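Local coordinates for galactose mutarotase related enzyme (Lactobacillus acidophilus, PDB 3DCD), which probably binds carbohydrates and may act as a sugar isomerase of the aldose 1-epimerase type, although its own function is not established, at residues M1-E6 and E89-L94; H17-Q22 and A79-E84. All coordinates share one frame; numbering follows the deposited sequence.

In the fold
Both contacts join the small three-stranded N-terminal sheet to the end of the nine-stranded sheet, where strands 82-87 and 90-96 are neighbours, and each is partly buried, with centres about 9 Å apart. Contact 1 sets strand 2-6 over strand 90-96 through aliphatic and aromatic side chains, Tyr3, Ile5 and Ile91, with exposed Glu89 at its margin. Contact 2 joins the two loops that lead into strands 20-26 and 82-87. It pairs a backbone hydrogen bond near exposed His17 and Asp80 with a buried CH-pi contact between Ala19 and Phe81. Phe93 of contact 1 touches both of these residues, while Tyr3 packs on Val83, making the two apolar patches continuous.

Contact 1. Residues M1-E6 and E89-L94; sequences MDYTIE and ESITFL
With chi1 at -175°, Ile91 CG1 stands anti to the backbone N, and its extended chain carries CD1 to Tyr3, whose own chi1 of -65° turns CG beside its backbone N. The two side chains cross at about a right angle: Ile91 CD1 lies 3.5 Å from Tyr3 CB and reaches the base of the ring obliquely. Farther along the same ring, Tyr3 CD1 approaches Phe93 CE1 at 4.2 Å, coming to the edge of the Phe93 ring near its plane. Ile5 works with its shorter branch. Its methyl CG2 rests on the opposing backbone, 3.6 Å from Ser90 N, and also meets the branch methyl of the facing isoleucine, Ile91 CG2, at 3.8 Å. The longer branch ends with Ile5 CD1 at 4.0 Å from Glu89 O. Here the backbones come close, Ile5 CA and Glu89 CA being 4.9 Å apart. At this end Glu89 CG packs 3.6 Å from Glu6 O, a carbonyl oxygen that the contact buries without a hydrogen-bonding partner. The strands run roughly antiparallel, at 144°, yet they belong to two different sheets and meet here mainly through side chains, with a backbone hydrogen bond between Glu6 and Lys88 just beside the contact. Strand 2-6 is an outer strand of its sheet and bonds through its backbone to strand 10-15, Tyr3 with Ile14 and Ile5 with Val12. Next to the contact, strand 82-87 sends Val83 against Tyr3 and Phe93 and His86 against Ile91, His86 also bonding Thr4 O, while Leu117 of strand 109-118 touches Ile5.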
loop_
_atom_site.group_PDB
_atom_site.type_symbol
_atom_site.label_atom_id
_atom_site.label_comp_id
_atom_site.label_asym_id
_atom_site.label_seq_id
_atom_site.Cartn_x
_atom_site.Cartn_y
_atom_site.Cartn_z
HETATM N N MSE A 1 -3.882 -3.292 -19.874
HETATM C CA MSE A 1 -2.674 -2.967 -20.684
HETATM C C MSE A 1 -1.509 -2.595 -19.759
HETATM O O MSE A 1 -1.708 -1.868 -18.793
HETATM C CB MSE A 1 -2.969 -1.806 -21.637
HETATM C CG MSE A 1 -1.727 -1.256 -22.332
HETATM SE SE MSE A 1 -0.888 -2.615 -23.478
HETATM C CE MSE A 1 1.009 -2.148 -23.342
ATOM N N ASP A 2 -0.316 -3.107 -20.068
ATOM C CA ASP A 2 0.897 -2.798 -19.307
ATOM C C ASP A 2 1.691 -1.656 -19.949
ATOM O O ASP A 2 1.744 -1.531 -21.181
ATOM C CB ASP A 2 1.804 -4.023 -19.198
ATOM C CG ASP A 2 1.222 -5.124 -18.320
ATOM O OD1 ASP A 2 0.251 -4.889 -17.583
ATOM O OD2 ASP A 2 1.753 -6.249 -18.380
ATOM N N TYR A 3 2.312 -0.842 -19.101
ATOM C CA TYR A 3 3.109 0.302 -19.529
ATOM C C TYR A 3 4.415 0.262 -18.749
ATOM O O TYR A 3 4.438 -0.147 -17.585
ATOM C CB TYR A 3 2.368 1.617 -19.233
ATOM C CG TYR A 3 1.079 1.787 -20.025
ATOM C CD1 TYR A 3 -0.124 1.264 -19.560
ATOM C CD2 TYR A 3 1.072 2.462 -21.240
ATOM C CE1 TYR A 3 -1.311 1.407 -20.292
ATOM C CE2 TYR A 3 -0.111 2.613 -21.977
ATOM C CZ TYR A 3 -1.291 2.078 -21.489
ATOM O OH TYR A 3 -2.446 2.224 -22.213
ATOM N N THR A 4 5.489 0.700 -19.398
ATOM C CA THR A 4 6.828 0.685 -18.821
ATOM C C THR A 4 7.367 2.091 -18.601
ATOM O O THR A 4 7.200 2.959 -19.460
ATOM C CB THR A 4 7.786 -0.060 -19.770
ATOM O OG1 THR A 4 7.400 -1.431 -19.817
ATOM C CG2 THR A 4 9.252 0.044 -19.294
ATOM N N ILE A 5 7.968 2.302 -17.426
ATOM C CA ILE A 5 8.838 3.444 -17.153
ATOM C C ILE A 5 10.181 2.861 -16.699
ATOM O O ILE A 5 10.218 1.824 -16.035
ATOM C CB ILE A 5 8.243 4.476 -16.119
ATOM C CG1 ILE A 5 7.996 3.848 -14.734
ATOM C CG2 ILE A 5 6.946 5.109 -16.677
ATOM C CD1 ILE A 5 7.677 4.852 -13.606
ATOM N N GLU A 6 11.279 3.504 -17.080
ATOM C CA GLU A 6 12.593 2.900 -16.868
ATOM C C GLU A 6 13.734 3.888 -16.971
ATOM O O GLU A 6 13.617 4.939 -17.602
ATOM C CB GLU A 6 12.825 1.732 -17.846
ATOM C CG GLU A 6 12.964 2.120 -19.303
ATOM C CD GLU A 6 13.297 0.928 -20.191
ATOM O OE1 GLU A 6 12.656 0.760 -21.248
ATOM O OE2 GLU A 6 14.216 0.159 -19.843
ATOM N N GLU A 89 10.262 8.224 -17.774
ATOM C CA GLU A 89 10.445 7.954 -16.333
ATOM C C GLU A 89 9.235 8.317 -15.479
ATOM O O GLU A 89 9.353 8.412 -14.257
ATOM C CB GLU A 89 11.674 8.694 -15.785
ATOM C CG GLU A 89 13.013 8.300 -16.376
ATOM C CD GLU A 89 14.116 9.289 -15.990
ATOM O OE1 GLU A 89 13.863 10.169 -15.143
ATOM O OE2 GLU A 89 15.227 9.216 -16.544
ATOM N N SER A 90 8.077 8.530 -16.111
ATOM C CA SER A 90 6.880 8.916 -15.372
ATOM C C SER A 90 5.597 8.482 -16.057
ATOM O O SER A 90 5.502 8.490 -17.286
ATOM C CB SER A 90 6.850 10.436 -15.156
ATOM O OG SER A 90 5.816 10.785 -14.243
ATOM N N ILE A 91 4.598 8.131 -15.256
ATOM C CA ILE A 91 3.269 7.804 -15.807
ATOM C C ILE A 91 2.213 8.164 -14.774
ATOM O O ILE A 91 2.415 7.996 -13.578
ATOM C CB ILE A 91 3.180 6.314 -16.272
ATOM C CG1 ILE A 91 1.850 6.004 -16.955
ATOM C CG2 ILE A 91 3.461 5.344 -15.100
ATOM C CD1 ILE A 91 1.908 4.780 -17.837
ATOM N N THR A 92 1.095 8.703 -15.252
ATOM C CA THR A 92 0.016 9.097 -14.363
ATOM C C THR A 92 -1.235 8.427 -14.878
ATOM O O THR A 92 -1.576 8.572 -16.038
ATOM C CB THR A 92 -0.179 10.642 -14.333
ATOM O OG1 THR A 92 1.036 11.263 -13.888
ATOM C CG2 THR A 92 -1.333 11.054 -13.391
ATOM N N PHE A 93 -1.872 7.668 -13.992
ATOM C CA PHE A 93 -3.166 7.054 -14.225
ATOM C C PHE A 93 -4.282 7.882 -13.576
ATOM O O PHE A 93 -4.140 8.394 -12.466
ATOM C CB PHE A 93 -3.186 5.627 -13.655
ATOM C CG PHE A 93 -2.155 4.713 -14.273
ATOM C CD1 PHE A 93 -2.450 3.993 -15.422
ATOM C CD2 PHE A 93 -0.890 4.578 -13.689
ATOM C CE1 PHE A 93 -1.488 3.148 -16.012
ATOM C CE2 PHE A 93 0.073 3.748 -14.252
ATOM C CZ PHE A 93 -0.224 3.024 -15.414
ATOM N N LEU A 94 -5.394 7.986 -14.290
ATOM C CA LEU A 94 -6.521 8.746 -13.836
ATOM C C LEU A 94 -7.780 7.892 -13.832
ATOM O O LEU A 94 -8.105 7.213 -14.816
ATOM C CB LEU A 94 -6.721 9.956 -14.746
ATOM C CG LEU A 94 -7.979 10.809 -14.614
ATOM C CD1 LEU A 94 -8.137 11.449 -13.250
ATOM C CD2 LEU A 94 -8.008 11.877 -15.751
#

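Contact 2. Residues H17-Q22 and A79-E84; sequences HGAEIQ and ADFEVE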
loop_
_atom_site.group_PDB
_atom_site.type_symbol
_atom_site.label_atom_id
_atom_site.label_comp_id
_atom_site.label_asym_id
_atom_site.label_seq_id
_atom_site.Cartn_x
_atom_site.Cartn_y
_atom_site.Cartn_z
ATOM N N HIS A 17 -5.065 -1.486 -15.233
ATOM C CA HIS A 17 -6.017 -2.133 -14.352
ATOM C C HIS A 17 -5.582 -1.941 -12.907
ATOM O O HIS A 17 -4.574 -2.503 -12.468
ATOM C CB HIS A 17 -6.176 -3.615 -14.683
ATOM C CG HIS A 17 -7.341 -4.243 -13.984
ATOM N ND1 HIS A 17 -7.201 -5.029 -12.861
ATOM C CD2 HIS A 17 -8.668 -4.154 -14.218
ATOM C CE1 HIS A 17 -8.397 -5.404 -12.442
ATOM N NE2 HIS A 17 -9.301 -4.888 -13.247
ATOM N N GLY A 18 -6.322 -1.098 -12.184
ATOM C CA GLY A 18 -5.971 -0.764 -10.803
ATOM C C GLY A 18 -4.697 0.052 -10.644
ATOM O O GLY A 18 -4.193 0.180 -9.529
ATOM N N ALA A 19 -4.171 0.597 -11.748
ATOM C CA ALA A 19 -2.910 1.378 -11.736
ATOM C C ALA A 19 -1.852 0.639 -10.917
ATOM O O ALA A 19 -1.196 1.222 -10.052
ATOM C CB ALA A 19 -3.148 2.830 -11.197
ATOM N N GLU A 20 -1.713 -0.667 -11.183
ATOM C CA GLU A 20 -0.972 -1.571 -10.299
ATOM C C GLU A 20 0.381 -1.936 -10.877
ATOM O O GLU A 20 0.477 -2.382 -12.027
ATOM C CB GLU A 20 -1.767 -2.865 -10.055
ATOM C CG GLU A 20 -1.067 -3.822 -9.116
ATOM C CD GLU A 20 -1.685 -5.229 -9.097
ATOM O OE1 GLU A 20 -2.100 -5.752 -10.169
ATOM O OE2 GLU A 20 -1.721 -5.820 -8.003
ATOM N N ILE A 21 1.426 -1.766 -10.068
ATOM C CA ILE A 21 2.773 -2.207 -10.453
ATOM C C ILE A 21 2.724 -3.722 -10.668
ATOM O O ILE A 21 2.208 -4.442 -9.815
ATOM C CB ILE A 21 3.789 -1.878 -9.359
ATOM C CG1 ILE A 21 4.006 -0.359 -9.276
ATOM C CG2 ILE A 21 5.123 -2.611 -9.598
ATOM C CD1 ILE A 21 4.800 0.022 -7.996
ATOM N N GLN A 22 3.221 -4.179 -11.819
ATOM C CA GLN A 22 3.312 -5.612 -12.141
ATOM C C GLN A 22 4.699 -6.165 -11.871
ATOM O O GLN A 22 4.852 -7.348 -11.553
ATOM C CB GLN A 22 2.989 -5.861 -13.631
ATOM C CG GLN A 22 1.654 -5.329 -14.090
ATOM C CD GLN A 22 0.533 -5.939 -13.300
ATOM O OE1 GLN A 22 0.209 -7.103 -13.485
ATOM N NE2 GLN A 22 -0.044 -5.173 -12.396
ATOM N N ALA A 79 -10.653 -1.379 -10.946
ATOM C CA ALA A 79 -11.056 -0.357 -11.919
ATOM C C ALA A 79 -10.001 -0.178 -12.980
ATOM O O ALA A 79 -8.825 -0.352 -12.713
ATOM C CB ALA A 79 -11.323 0.984 -11.217
ATOM N N ASP A 80 -10.423 0.185 -14.183
ATOM C CA ASP A 80 -9.477 0.471 -15.243
ATOM C C ASP A 80 -9.305 1.981 -15.296
ATOM O O ASP A 80 -10.293 2.713 -15.416
ATOM C CB ASP A 80 -9.989 -0.075 -16.575
ATOM C CG ASP A 80 -10.096 -1.576 -16.562
ATOM O OD1 ASP A 80 -9.113 -2.236 -16.163
ATOM O OD2 ASP A 80 -11.174 -2.098 -16.911
ATOM N N PHE A 81 -8.050 2.419 -15.169
ATOM C CA PHE A 81 -7.671 3.825 -15.178
ATOM C C PHE A 81 -7.299 4.243 -16.587
ATOM O O PHE A 81 -6.857 3.417 -17.383
ATOM C CB PHE A 81 -6.422 4.023 -14.316
ATOM C CG PHE A 81 -6.663 3.961 -12.825
ATOM C CD1 PHE A 81 -7.093 2.783 -12.214
ATOM C CD2 PHE A 81 -6.393 5.066 -12.030
ATOM C CE1 PHE A 81 -7.296 2.716 -10.841
ATOM C CE2 PHE A 81 -6.580 5.020 -10.644
ATOM C CZ PHE A 81 -7.030 3.836 -10.042
ATOM N N GLU A 82 -7.455 5.532 -16.876
ATOM C CA GLU A 82 -6.927 6.141 -18.096
ATOM C C GLU A 82 -5.462 6.525 -17.898
ATOM O O GLU A 82 -5.052 6.880 -16.782
ATOM C CB GLU A 82 -7.723 7.392 -18.479
ATOM C CG GLU A 82 -9.238 7.168 -18.770
ATOM C CD GLU A 82 -9.529 6.088 -19.819
ATOM O OE1 GLU A 82 -9.080 6.217 -20.982
ATOM O OE2 GLU A 82 -10.241 5.112 -19.479
ATOM N N VAL A 83 -4.674 6.454 -18.964
ATOM C CA VAL A 83 -3.297 6.955 -18.915
ATOM C C VAL A 83 -3.308 8.424 -19.346
ATOM O O VAL A 83 -3.478 8.749 -20.532
ATOM C CB VAL A 83 -2.306 6.116 -19.772
ATOM C CG1 VAL A 83 -0.895 6.744 -19.737
ATOM C CG2 VAL A 83 -2.257 4.683 -19.276
ATOM N N GLU A 84 -3.138 9.301 -18.366
ATOM C CA GLU A 84 -3.222 10.741 -18.596
ATOM C C GLU A 84 -1.942 11.333 -19.183
ATOM O O GLU A 84 -1.995 12.270 -19.997
ATOM C CB GLU A 84 -3.573 11.466 -17.284
ATOM C CG GLU A 84 -3.862 12.948 -17.511
ATOM C CD GLU A 84 -4.333 13.664 -16.273
ATOM O OE1 GLU A 84 -3.689 13.533 -15.214
ATOM O OE2 GLU A 84 -5.352 14.382 -16.376
#
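Phe81 turns its ring under the bend at Gly18 and Ala19. From CB, a chi1 of -75° places CG beside the backbone N, and CG already lies 4.0 Å from Ala19 CB. On one flank, Phe81 CD1 comes to 3.7 Å from Ala19 N, and CE1 then meets Gly18 CA, also at 3.7 Å and obliquely. On the other flank CD2 and CE2 pass beneath the alanine methyl, and at the tip Phe81 CZ is still 4.2 Å from Ala19 CB. The methyl thus sits over the centre of one face, a CH-pi contact only 3° off the ring normal. Ala19 and Glu20 both face Ser15 in a G1 beta bulge, Ala19 having the positive phi of its first position; Gly18 just before it also has positive phi, which favours glycine. His17 forms a single beta bridge with Asp80, and Gly18 N donates to Ala79 O at 2.7 Å with an N-H...O angle of 154°. A serine in place of Phe81 would probably leave the Ala19 methyl without its ring face and open a gap beneath the bulge. Phe93, Leu95, Phe111 and Val113 of the large sheet also touch the Phe81 side chain.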